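Local coordinates for hypothetical protein EF3068 (Enterococcus faecalis, PDB 2B6C) that is of unproven function but, as a member of the AlkD-like DNA alkylation repair family, probably takes part in the repair of alkylated DNA, at residues A62-T67 with Y73-L78; V92-Y97 with D108-F113; Y166-E171 with E200-P205; W181-Y186 with Q192-L197. One frame throughout, in Å; residues are numbered along the deposited sequence. Where two conformers were deposited one is given.

Contact 1. Residues A62-T67 with Y73-L78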
# COMPACT_ATOMS: atom_id res chain seq x y z
N ALA B 62 2.34 22.77 5.15
CA ALA B 62 1.33 23.52 5.95
C ALA B 62 0.97 22.87 7.29
O ALA B 62 0.95 23.57 8.31
CB ALA B 62 0.08 23.85 5.13
N TYR B 63 0.74 21.55 7.34
CA TYR B 63 0.47 20.88 8.63
C TYR B 63 1.69 20.93 9.57
O TYR B 63 1.53 21.09 10.79
CB TYR B 63 0.02 19.43 8.43
CG TYR B 63 -1.44 19.32 8.01
CD1 TYR B 63 -2.47 19.48 8.94
CD2 TYR B 63 -1.79 19.08 6.68
CE1 TYR B 63 -3.80 19.42 8.55
CE2 TYR B 63 -3.09 19.02 6.29
CZ TYR B 63 -4.11 19.19 7.22
OH TYR B 63 -5.43 19.11 6.83
N TYR B 64 2.90 20.82 9.02
CA TYR B 64 4.09 20.81 9.87
C TYR B 64 4.27 22.17 10.53
O TYR B 64 4.72 22.26 11.66
CB TYR B 64 5.34 20.44 9.06
CG TYR B 64 6.41 19.79 9.92
CD1 TYR B 64 6.34 18.43 10.23
CD2 TYR B 64 7.45 20.54 10.48
CE1 TYR B 64 7.29 17.84 11.03
CE2 TYR B 64 8.43 19.95 11.32
CZ TYR B 64 8.35 18.60 11.57
OH TYR B 64 9.28 17.96 12.38
N GLN B 65 3.86 23.23 9.84
CA GLN B 65 4.07 24.56 10.38
C GLN B 65 2.90 25.06 11.28
O GLN B 65 3.01 26.12 11.88
CB GLN B 65 4.43 25.55 9.26
CG GLN B 65 5.64 25.10 8.35
CD GLN B 65 6.96 24.72 9.11
OE1 GLN B 65 7.23 25.21 10.22
NE2 GLN B 65 7.79 23.86 8.48
N LYS B 66 1.83 24.27 11.41
CA LYS B 66 0.76 24.60 12.36
C LYS B 66 1.30 24.48 13.80
O LYS B 66 2.27 23.77 14.04
CB LYS B 66 -0.47 23.70 12.13
CG LYS B 66 -1.26 24.07 10.87
CD LYS B 66 -2.48 23.17 10.53
CE LYS B 66 -3.70 23.45 11.44
NZ LYS B 66 -4.30 24.86 11.40
N THR B 67 0.64 25.15 14.74
CA THR B 67 1.14 25.32 16.09
C THR B 67 1.17 24.06 16.91
O THR B 67 2.19 23.74 17.52
CB THR B 67 0.31 26.40 16.83
OG1 THR B 67 0.59 27.65 16.22
CG2 THR B 67 0.70 26.47 18.33
N TYR B 73 2.37 15.46 13.60
CA TYR B 73 2.12 14.02 13.50
C TYR B 73 1.28 13.73 12.27
O TYR B 73 1.51 12.72 11.60
CB TYR B 73 1.39 13.46 14.73
CG TYR B 73 2.07 13.65 16.07
CD1 TYR B 73 3.46 13.79 16.18
CD2 TYR B 73 1.30 13.61 17.27
CE1 TYR B 73 4.07 13.95 17.41
CE2 TYR B 73 1.90 13.77 18.52
CZ TYR B 73 3.30 13.92 18.58
OH TYR B 73 3.90 14.05 19.81
N VAL B 74 0.30 14.61 12.01
CA VAL B 74 -0.48 14.58 10.77
C VAL B 74 0.41 14.73 9.54
O VAL B 74 0.32 13.92 8.63
CB VAL B 74 -1.67 15.60 10.74
CG1 VAL B 74 -2.31 15.63 9.33
CG2 VAL B 74 -2.68 15.25 11.80
N ALA B 75 1.28 15.74 9.52
CA ALA B 75 2.25 15.89 8.44
C ALA B 75 3.06 14.62 8.13
O ALA B 75 3.21 14.22 6.96
CB ALA B 75 3.19 17.08 8.69
N ILE B 76 3.61 14.00 9.16
CA ILE B 76 4.47 12.81 8.98
C ILE B 76 3.63 11.61 8.51
O ILE B 76 4.09 10.80 7.69
CB ILE B 76 5.31 12.48 10.24
CG1 ILE B 76 6.14 13.71 10.62
CG2 ILE B 76 6.23 11.26 9.95
CD1 ILE B 76 6.88 13.70 12.00
N ASP B 77 2.38 11.52 9.00
CA ASP B 77 1.44 10.49 8.51
C ASP B 77 1.14 10.68 7.02
O ASP B 77 1.02 9.72 6.29
CB ASP B 77 0.11 10.47 9.31
CG ASP B 77 0.21 9.70 10.61
OD1 ASP B 77 1.21 8.96 10.84
OD2 ASP B 77 -0.72 9.86 11.43
N LEU B 78 1.03 11.93 6.57
CA LEU B 78 0.83 12.19 5.14
C LEU B 78 1.99 11.65 4.29
O LEU B 78 1.77 11.07 3.21
CB LEU B 78 0.63 13.69 4.85
CG LEU B 78 -0.73 14.24 5.28
CD1 LEU B 78 -0.70 15.77 5.28
CD2 LEU B 78 -1.83 13.75 4.33
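Tyr63 lays its ring under a methyl of Val74: CG1 of Val74 stands over one face, 4.0 Å from the centroid of the Tyr63 ring and 17° off the normal, a CH-pi contact. Leu78 comes to the same ring obliquely, its CD1 3.8 Å from CD2 of Tyr63. At the root of the side chain, CB of Tyr63 meets CB of Ala75 at 4.0 Å; the small alanine side chain lets the backbones close in, with the CA atoms of Tyr63 and Ala75 5.3 Å apart. With CG anti to the backbone N (chi1 -153°), the Tyr64 ring reaches alongside Ala75, whose CB lies in the ring plane, 3.8 Å from CD1 of Tyr64. Farther along the same edge, Ile76 CD1 sits 4.3 Å from CE1 of Tyr64. No hydrogen bond crosses this apolar interface, and both phenol oxygens find partners beyond it, Tyr63 OH at Leu7 N and Tyr64 OH at Gln100 O. Helices 53-65 and 69-81 form a roughly antiparallel helical hairpin, consistent with the HEAT-like helical-repeat fold of AlkD relatives, with helix 34-48 against Tyr63 and Leu78, and helix 104-120 against Tyr64 and Ile76.

Contact 2. Residues V92-Y97 with D108-F113. With SO4 (sulfate ion), chain I.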
# COMPACT_ATOMS: atom_id res chain seq x y z
N VAL B 92 15.16 12.83 -0.22
CA VAL B 92 16.31 13.62 0.26
C VAL B 92 15.83 14.98 0.78
O VAL B 92 16.37 15.46 1.75
CB VAL B 92 17.39 13.77 -0.84
CG1 VAL B 92 18.53 14.70 -0.40
CG2 VAL B 92 17.96 12.41 -1.23
N ALA B 93 14.80 15.57 0.16
CA ALA B 93 14.32 16.91 0.56
C ALA B 93 13.58 16.83 1.90
O ALA B 93 13.61 17.79 2.69
CB ALA B 93 13.43 17.56 -0.54
N PHE B 94 12.98 15.68 2.20
CA PHE B 94 12.34 15.52 3.53
C PHE B 94 13.33 15.57 4.72
O PHE B 94 12.91 15.80 5.85
CB PHE B 94 11.54 14.23 3.64
CG PHE B 94 10.16 14.28 3.01
CD1 PHE B 94 9.12 14.98 3.63
CD2 PHE B 94 9.89 13.58 1.83
CE1 PHE B 94 7.83 14.97 3.08
CE2 PHE B 94 8.61 13.58 1.27
CZ PHE B 94 7.58 14.28 1.90
N LYS B 95 14.62 15.35 4.48
CA LYS B 95 15.61 15.41 5.56
C LYS B 95 15.61 16.79 6.23
O LYS B 95 15.89 16.89 7.43
CB LYS B 95 17.03 14.99 5.09
CG LYS B 95 18.14 15.45 6.07
CD LYS B 95 19.48 14.75 5.91
CE LYS B 95 20.52 15.36 6.89
NZ LYS B 95 20.75 16.81 6.58
N ALA B 96 15.26 17.84 5.48
CA ALA B 96 15.15 19.18 6.03
C ALA B 96 14.19 19.27 7.23
O ALA B 96 14.33 20.17 8.06
CB ALA B 96 14.77 20.25 4.93
N TYR B 97 13.23 18.36 7.33
CA TYR B 97 12.26 18.38 8.43
C TYR B 97 12.77 17.75 9.73
O TYR B 97 12.27 18.08 10.80
CB TYR B 97 10.97 17.65 8.06
CG TYR B 97 10.05 18.37 7.10
CD1 TYR B 97 9.29 19.45 7.52
CD2 TYR B 97 9.93 17.93 5.78
CE1 TYR B 97 8.42 20.10 6.63
CE2 TYR B 97 9.07 18.57 4.87
CZ TYR B 97 8.32 19.66 5.30
OH TYR B 97 7.45 20.30 4.41
N ASP B 108 11.59 10.11 15.64
CA ASP B 108 11.33 8.68 15.52
C ASP B 108 10.22 8.44 14.50
O ASP B 108 10.26 7.46 13.78
CB ASP B 108 10.96 8.04 16.87
CG ASP B 108 12.13 7.99 17.85
OD1 ASP B 108 13.30 8.23 17.45
OD2 ASP B 108 11.90 7.69 19.06
N ALA B 109 9.20 9.31 14.46
CA ALA B 109 8.21 9.24 13.35
C ALA B 109 8.87 9.48 11.98
O ALA B 109 8.60 8.73 11.03
CB ALA B 109 7.03 10.20 13.57
N TRP B 110 9.73 10.50 11.84
CA TRP B 110 10.51 10.67 10.59
C TRP B 110 11.39 9.46 10.26
O TRP B 110 11.49 9.06 9.10
CB TRP B 110 11.41 11.92 10.59
CG TRP B 110 10.66 13.20 10.36
CD1 TRP B 110 10.58 14.29 11.21
CD2 TRP B 110 9.88 13.54 9.20
NE1 TRP B 110 9.79 15.27 10.65
CE2 TRP B 110 9.37 14.85 9.41
CE3 TRP B 110 9.59 12.87 7.98
CZ2 TRP B 110 8.53 15.49 8.48
CZ3 TRP B 110 8.78 13.53 7.03
CH2 TRP B 110 8.26 14.83 7.30
N ARG B 111 12.01 8.87 11.29
CA ARG B 111 12.88 7.73 11.10
C ARG B 111 12.09 6.56 10.47
O ARG B 111 12.59 5.89 9.53
CB ARG B 111 13.54 7.29 12.42
CG ARG B 111 14.37 5.97 12.27
CD ARG B 111 13.50 4.75 12.66
NE ARG B 111 13.20 4.81 14.09
CZ ARG B 111 12.25 4.11 14.69
NH1 ARG B 111 11.51 3.28 13.97
NH2 ARG B 111 12.06 4.22 16.00
N LYS B 112 10.88 6.35 10.97
CA LYS B 112 9.94 5.38 10.41
C LYS B 112 9.63 5.65 8.95
O LYS B 112 9.59 4.73 8.18
CB LYS B 112 8.64 5.30 11.22
CG LYS B 112 8.84 4.56 12.49
CD LYS B 112 7.62 4.68 13.44
CE LYS B 112 8.07 4.69 14.91
NZ LYS B 112 6.99 4.24 15.86
N PHE B 113 9.41 6.92 8.58
CA PHE B 113 9.28 7.28 7.18
C PHE B 113 10.50 6.89 6.33
O PHE B 113 10.34 6.24 5.27
CB PHE B 113 8.94 8.76 7.01
CG PHE B 113 9.00 9.23 5.60
CD1 PHE B 113 7.98 8.89 4.69
CD2 PHE B 113 10.08 9.98 5.16
CE1 PHE B 113 8.02 9.33 3.37
CE2 PHE B 113 10.16 10.42 3.86
CZ PHE B 113 9.11 10.11 2.95
S SO4 I . 23.28 18.37 9.50
O1 SO4 I . 22.74 19.66 9.08
O2 SO4 I . 24.76 18.34 9.35
O3 SO4 I . 22.77 17.33 8.59
O4 SO4 I . 22.89 18.11 10.90
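Tyr97 presses its CB unusually hard onto the indole of Trp110, 3.0 Å above the plane toward the rim and 3.3 Å from CZ2 of Trp110. The phenol ring continues past the indole, nearly parallel to its six-membered ring (planes at 16°) but slid so far that the two barely overlap, their centroids 5.2 Å apart. The tight point is therefore the aliphatic carbon, and the ring carries its hydroxyl away to Glu61. One turn earlier, Phe94 meets the same six-membered ring at the next corners, its CD1 3.7 Å from CZ3 of Trp110, the two rings inclined to each other. Phe94, Tyr97, Trp110 and Phe113 make up an aromatic cluster that joins helix 88-94, with the 3-10 turn 95-97 that follows it, to helix 104-120 of this all-helical fold. Phe113 completes the group edge-to-face: it turns its edge toward the face of Phe94, with planes at 64° and centroids 5.0 Å apart. With CG anti to the backbone N (chi1 171°), Phe113 brings CZ to 3.7 Å from CD2 of Phe94, while Trp110 meets CD1 on the other flank of that ring. Phe86 meets Phe94 edge-to-face from outside the two segments. Lys95 points away from the cluster, and its NZ gives a hydrogen bond of 2.9 Å to O3 of a sulfate ion, which is also held by Glu136 N, Asn137 N and Asn140 ND2.

Contact 3. Residues Y166-E171 with E200-P205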
# COMPACT_ATOMS: atom_id res chain seq x y z
N TYR B 166 30.89 5.94 15.42
CA TYR B 166 30.90 7.40 15.38
C TYR B 166 30.40 8.05 16.67
O TYR B 166 30.96 9.04 17.11
CB TYR B 166 30.06 7.88 14.20
CG TYR B 166 30.18 9.38 13.95
CD1 TYR B 166 31.17 9.90 13.09
CD2 TYR B 166 29.31 10.27 14.58
CE1 TYR B 166 31.28 11.28 12.88
CE2 TYR B 166 29.41 11.63 14.38
CZ TYR B 166 30.39 12.14 13.54
OH TYR B 166 30.44 13.50 13.34
N ASP B 167 29.32 7.51 17.24
CA ASP B 167 28.70 8.11 18.41
C ASP B 167 28.99 7.32 19.66
O ASP B 167 28.31 7.51 20.66
CB ASP B 167 27.17 8.20 18.22
CG ASP B 167 26.74 9.50 17.61
OD1 ASP B 167 26.09 9.49 16.55
OD2 ASP B 167 27.13 10.55 18.16
N ARG B 168 29.92 6.38 19.59
CA ARG B 168 30.20 5.51 20.75
C ARG B 168 30.31 6.25 22.11
O ARG B 168 29.71 5.82 23.11
CB ARG B 168 31.43 4.62 20.49
CG ARG B 168 31.76 3.64 21.64
CD ARG B 168 33.05 2.85 21.37
NE ARG B 168 34.25 3.69 21.44
CZ ARG B 168 34.86 4.05 22.57
NH1 ARG B 168 34.39 3.67 23.76
NH2 ARG B 168 35.95 4.82 22.52
N THR B 169 31.04 7.37 22.12
CA THR B 169 31.35 8.13 23.34
C THR B 169 30.51 9.40 23.48
O THR B 169 30.76 10.22 24.38
CB THR B 169 32.85 8.56 23.35
OG1 THR B 169 33.08 9.51 22.30
CG2 THR B 169 33.75 7.36 23.15
N THR B 170 29.55 9.60 22.58
CA THR B 170 28.64 10.73 22.67
C THR B 170 27.81 10.66 23.96
O THR B 170 27.19 9.65 24.25
CB THR B 170 27.74 10.80 21.43
OG1 THR B 170 28.57 10.90 20.27
CG2 THR B 170 26.79 12.01 21.49
N GLU B 171 27.83 11.74 24.72
CA GLU B 171 27.19 11.86 26.03
C GLU B 171 25.66 11.84 25.95
O GLU B 171 24.96 11.36 26.87
CB GLU B 171 27.63 13.19 26.65
CG GLU B 171 29.05 13.67 26.26
CD GLU B 171 29.15 14.32 24.85
OE1 GLU B 171 28.21 15.05 24.43
OE2 GLU B 171 30.18 14.11 24.17
N GLU B 200 33.72 -6.04 21.17
CA GLU B 200 34.75 -5.30 20.45
C GLU B 200 34.80 -3.85 20.92
O GLU B 200 35.89 -3.29 21.14
CB GLU B 200 34.46 -5.30 18.94
CG GLU B 200 35.58 -4.76 18.08
CD GLU B 200 35.28 -4.84 16.59
OE1 GLU B 200 34.48 -5.74 16.19
OE2 GLU B 200 35.82 -4.01 15.81
N LEU B 201 33.64 -3.24 21.06
CA LEU B 201 33.53 -1.84 21.42
C LEU B 201 33.23 -1.70 22.90
O LEU B 201 32.53 -2.54 23.49
CB LEU B 201 32.41 -1.16 20.60
CG LEU B 201 32.48 -1.26 19.06
CD1 LEU B 201 31.35 -0.41 18.39
CD2 LEU B 201 33.87 -0.86 18.53
N VAL B 202 33.74 -0.63 23.51
CA VAL B 202 33.32 -0.27 24.87
C VAL B 202 32.16 0.73 24.80
O VAL B 202 32.35 1.93 24.59
CB VAL B 202 34.49 0.22 25.74
CG1 VAL B 202 34.01 0.71 27.13
CG2 VAL B 202 35.53 -0.91 25.91
N LEU B 203 30.95 0.20 24.96
CA LEU B 203 29.72 0.96 24.84
C LEU B 203 29.33 1.57 26.18
O LEU B 203 29.76 1.08 27.21
CB LEU B 203 28.59 0.08 24.32
CG LEU B 203 28.75 -0.50 22.92
CD1 LEU B 203 27.58 -1.46 22.61
CD2 LEU B 203 28.92 0.61 21.83
N SER B 204 28.52 2.62 26.17
CA SER B 204 28.04 3.24 27.40
C SER B 204 27.25 2.21 28.22
O SER B 204 26.69 1.27 27.63
CB SER B 204 27.14 4.43 27.05
OG SER B 204 25.90 3.98 26.52
N PRO B 205 27.22 2.34 29.58
CA PRO B 205 26.35 1.45 30.37
C PRO B 205 24.90 1.39 29.83
O PRO B 205 24.31 0.30 29.77
CB PRO B 205 26.38 2.08 31.78
CG PRO B 205 27.71 2.71 31.85
CD PRO B 205 27.99 3.25 30.45
O HOH W 1 28.23 3.55 23.48
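Arg168 carries nearly all of this contact, its side chain lying across the backbone of Leu201-Leu203. CB leads out with CG anti to the backbone N (chi1 -178°), and the chain stays extended as far as CD. CG passes 4.2 Å from CD2 of Leu203; CD lies 4.1 Å from CB of Leu201, and 3.4 Å from the carbonyl oxygen of Val202. A bend at chi3 (69°) then turns the guanidinium back to that oxygen, where NH1 of Arg168 donates a hydrogen bond of 2.8 Å to Val202 O. The oxygen lies in the guanidinium plane, and the N-H comes in the carbonyl plane onto a lone pair. The other end of the same arginine is tied by water, which donates to Arg168 O at 2.7 Å and accepts from Ser204 N at 2.9 Å. Asp167 to Thr170 form a type I beta turn, closed additionally by Thr170 OG1 donating to Asp167 OD2, while Ser204 is the N-cap of helix 205-211. The contact joins the loops that follow helices 157-166 and 191-200. Because Arg168 meets a neutral carbonyl here, the link is a charge-assisted hydrogen bond without a salt bridge, and the methylene groups add apolar packing.

Contact 4. Residues W181-Y186 with Q192-L197. With SO4 (sulfate ion), chain J.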
# COMPACT_ATOMS: atom_id res chain seq x y z
N TRP B 181 18.96 0.65 21.27
CA TRP B 181 17.85 0.19 20.42
C TRP B 181 18.32 -0.48 19.12
O TRP B 181 17.73 -1.47 18.68
CB TRP B 181 16.98 1.37 20.02
CG TRP B 181 15.81 1.70 20.96
CD1 TRP B 181 15.53 1.16 22.21
CD2 TRP B 181 14.79 2.69 20.71
NE1 TRP B 181 14.36 1.73 22.73
CE2 TRP B 181 13.91 2.68 21.84
CE3 TRP B 181 14.55 3.58 19.64
CZ2 TRP B 181 12.77 3.54 21.92
CZ3 TRP B 181 13.43 4.45 19.72
CH2 TRP B 181 12.55 4.41 20.85
N SER B 182 19.34 0.08 18.48
CA SER B 182 19.78 -0.46 17.19
C SER B 182 20.37 -1.86 17.42
O SER B 182 20.18 -2.76 16.59
CB SER B 182 20.77 0.45 16.48
OG SER B 182 22.07 0.28 17.02
N LEU B 183 21.01 -2.06 18.58
CA LEU B 183 21.61 -3.35 18.93
C LEU B 183 20.56 -4.34 19.40
O LEU B 183 20.56 -5.49 18.95
CB LEU B 183 22.74 -3.18 19.95
CG LEU B 183 23.94 -2.44 19.35
CD1 LEU B 183 24.88 -1.97 20.45
CD2 LEU B 183 24.66 -3.26 18.26
N ARG B 184 19.66 -3.88 20.26
CA ARG B 184 18.50 -4.65 20.69
C ARG B 184 17.70 -5.24 19.53
O ARG B 184 17.46 -6.45 19.50
CB ARG B 184 17.60 -3.80 21.58
CG ARG B 184 16.44 -4.49 22.23
CD ARG B 184 15.73 -3.42 22.97
NE ARG B 184 14.73 -3.88 23.90
CZ ARG B 184 14.79 -3.76 25.23
NH1 ARG B 184 15.86 -3.27 25.85
NH2 ARG B 184 13.78 -4.18 25.95
N GLN B 185 17.30 -4.40 18.58
CA GLN B 185 16.52 -4.84 17.41
C GLN B 185 17.29 -5.80 16.53
O GLN B 185 16.75 -6.85 16.10
CB GLN B 185 16.09 -3.64 16.55
CG GLN B 185 14.89 -2.87 17.10
CD GLN B 185 13.67 -3.77 17.26
OE1 GLN B 185 13.24 -4.04 18.37
NE2 GLN B 185 13.10 -4.21 16.13
N TYR B 186 18.53 -5.43 16.20
CA TYR B 186 19.32 -6.29 15.34
C TYR B 186 19.66 -7.65 15.98
O TYR B 186 19.74 -8.67 15.27
CB TYR B 186 20.55 -5.57 14.78
CG TYR B 186 21.21 -6.35 13.68
CD1 TYR B 186 20.44 -6.89 12.62
CD2 TYR B 186 22.60 -6.56 13.68
CE1 TYR B 186 21.04 -7.63 11.61
CE2 TYR B 186 23.22 -7.31 12.65
CZ TYR B 186 22.42 -7.83 11.62
OH TYR B 186 23.01 -8.56 10.62
N GLN B 192 24.73 -13.28 17.32
CA GLN B 192 26.22 -13.44 17.27
C GLN B 192 26.91 -12.11 16.87
O GLN B 192 27.82 -11.65 17.58
CB GLN B 192 26.70 -14.60 16.36
CG GLN B 192 28.25 -14.56 16.13
CD GLN B 192 28.87 -15.66 15.26
OE1 GLN B 192 28.31 -16.75 15.05
NE2 GLN B 192 30.08 -15.38 14.76
N TRP B 193 26.52 -11.53 15.73
CA TRP B 193 27.07 -10.25 15.31
C TRP B 193 26.91 -9.18 16.41
O TRP B 193 27.86 -8.46 16.69
CB TRP B 193 26.43 -9.78 13.97
CG TRP B 193 27.07 -8.55 13.39
CD1 TRP B 193 28.05 -8.53 12.45
CD2 TRP B 193 26.79 -7.18 13.71
NE1 TRP B 193 28.40 -7.23 12.16
CE2 TRP B 193 27.64 -6.38 12.92
CE3 TRP B 193 25.91 -6.55 14.60
CZ2 TRP B 193 27.64 -4.97 12.98
CZ3 TRP B 193 25.89 -5.14 14.66
CH2 TRP B 193 26.76 -4.37 13.84
N VAL B 194 25.73 -9.08 17.03
CA VAL B 194 25.56 -8.12 18.12
C VAL B 194 26.51 -8.40 19.30
O VAL B 194 27.14 -7.45 19.81
CB VAL B 194 24.05 -7.92 18.54
CG1 VAL B 194 23.93 -6.95 19.72
CG2 VAL B 194 23.25 -7.38 17.34
N GLU B 195 26.63 -9.67 19.71
CA GLU B 195 27.57 -10.14 20.75
C GLU B 195 29.01 -9.69 20.46
O GLU B 195 29.69 -9.14 21.30
CB GLU B 195 27.56 -11.68 20.82
CG GLU B 195 26.32 -12.37 21.44
CD GLU B 195 26.63 -13.03 22.77
OE1 GLU B 195 25.80 -13.82 23.29
OE2 GLU B 195 27.72 -12.76 23.32
N GLU B 196 29.47 -10.01 19.24
CA GLU B 196 30.83 -9.66 18.79
C GLU B 196 31.09 -8.16 18.86
O GLU B 196 32.06 -7.74 19.50
CB GLU B 196 31.13 -10.20 17.41
CG GLU B 196 31.23 -11.69 17.39
CD GLU B 196 31.36 -12.27 16.00
OE1 GLU B 196 30.83 -11.71 15.01
OE2 GLU B 196 32.01 -13.31 15.91
N LEU B 197 30.20 -7.36 18.26
CA LEU B 197 30.34 -5.92 18.29
C LEU B 197 30.44 -5.38 19.73
O LEU B 197 31.33 -4.59 20.04
CB LEU B 197 29.17 -5.27 17.55
CG LEU B 197 29.26 -3.79 17.21
CD1 LEU B 197 28.90 -2.93 18.42
CD2 LEU B 197 30.62 -3.43 16.63
S SO4 J . 11.25 -4.48 22.80
O1 SO4 J . 10.04 -4.95 23.46
O2 SO4 J . 11.92 -3.51 23.66
O3 SO4 J . 10.84 -3.81 21.56
O4 SO4 J . 12.16 -5.58 22.52
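Tyr186 drives the edge of its ring toward the face of Trp193 in an offset edge-to-face pair, planes at 72° and centroids 5.2 Å apart. CE2 of Tyr186 stands 3.2 Å above the indole plane, toward the rim, and 3.4 Å from CE3 of Trp193. Val194 fills the space beside them: its CG2 touches CD2 of Tyr186 at 3.8 Å, and its CG1 lies 4.0 Å from CB of Leu183. Leu183 in turn sends CD2 to CZ3 of Trp193, 4.2 Å away. Both aromatic side chains leave their helices with CG anti to the backbone N (chi1 -168° for Tyr186), which carries the rings toward each other across the interface. The helices 173-186 and 191-200 that supply them run roughly antiparallel, their short segments at 146° and 9.6 Å between axes, as a helical hairpin. Farther out, Gln157 takes the hydroxyl of Tyr186 in a hydrogen bond and touches Trp193, while Ile164 of the same helix, 157-166, packs on Leu183. Arg184 points away from this interface; its NE makes a weak 2.8 Å bond to O2 of a sulfate, which Tyr214 also binds, and NH1 pairs with Glu210. The interface between the helices is thus held by apolar and aromatic packing alone, with no hydrogen bond across it, while charged groups gather on another side of helix 173-186.

The four contacts follow one another along an all-helical chain, except that contact 4 is nested inside the loop closed by contact 3. Contacts 1 and 2, with centres 12 Å apart, share an interface: helix 69-81 of the first packs on helix 104-120 of the second, and Tyr64 OH probably hydrogen-bonds Trp110 NE1 at 3.2 Å. Contacts 3 and 4, 13 Å apart between centres, meet through Leu183 and Leu203. Trp181 of contact 4 touches Asp108 and Arg111 of contact 2. Contacts 1 and 3 lie on opposite sides of the chain's centre, their own centres 34 Å apart, consistent with a chain of stacked helix pairs, as in AlkD-like proteins.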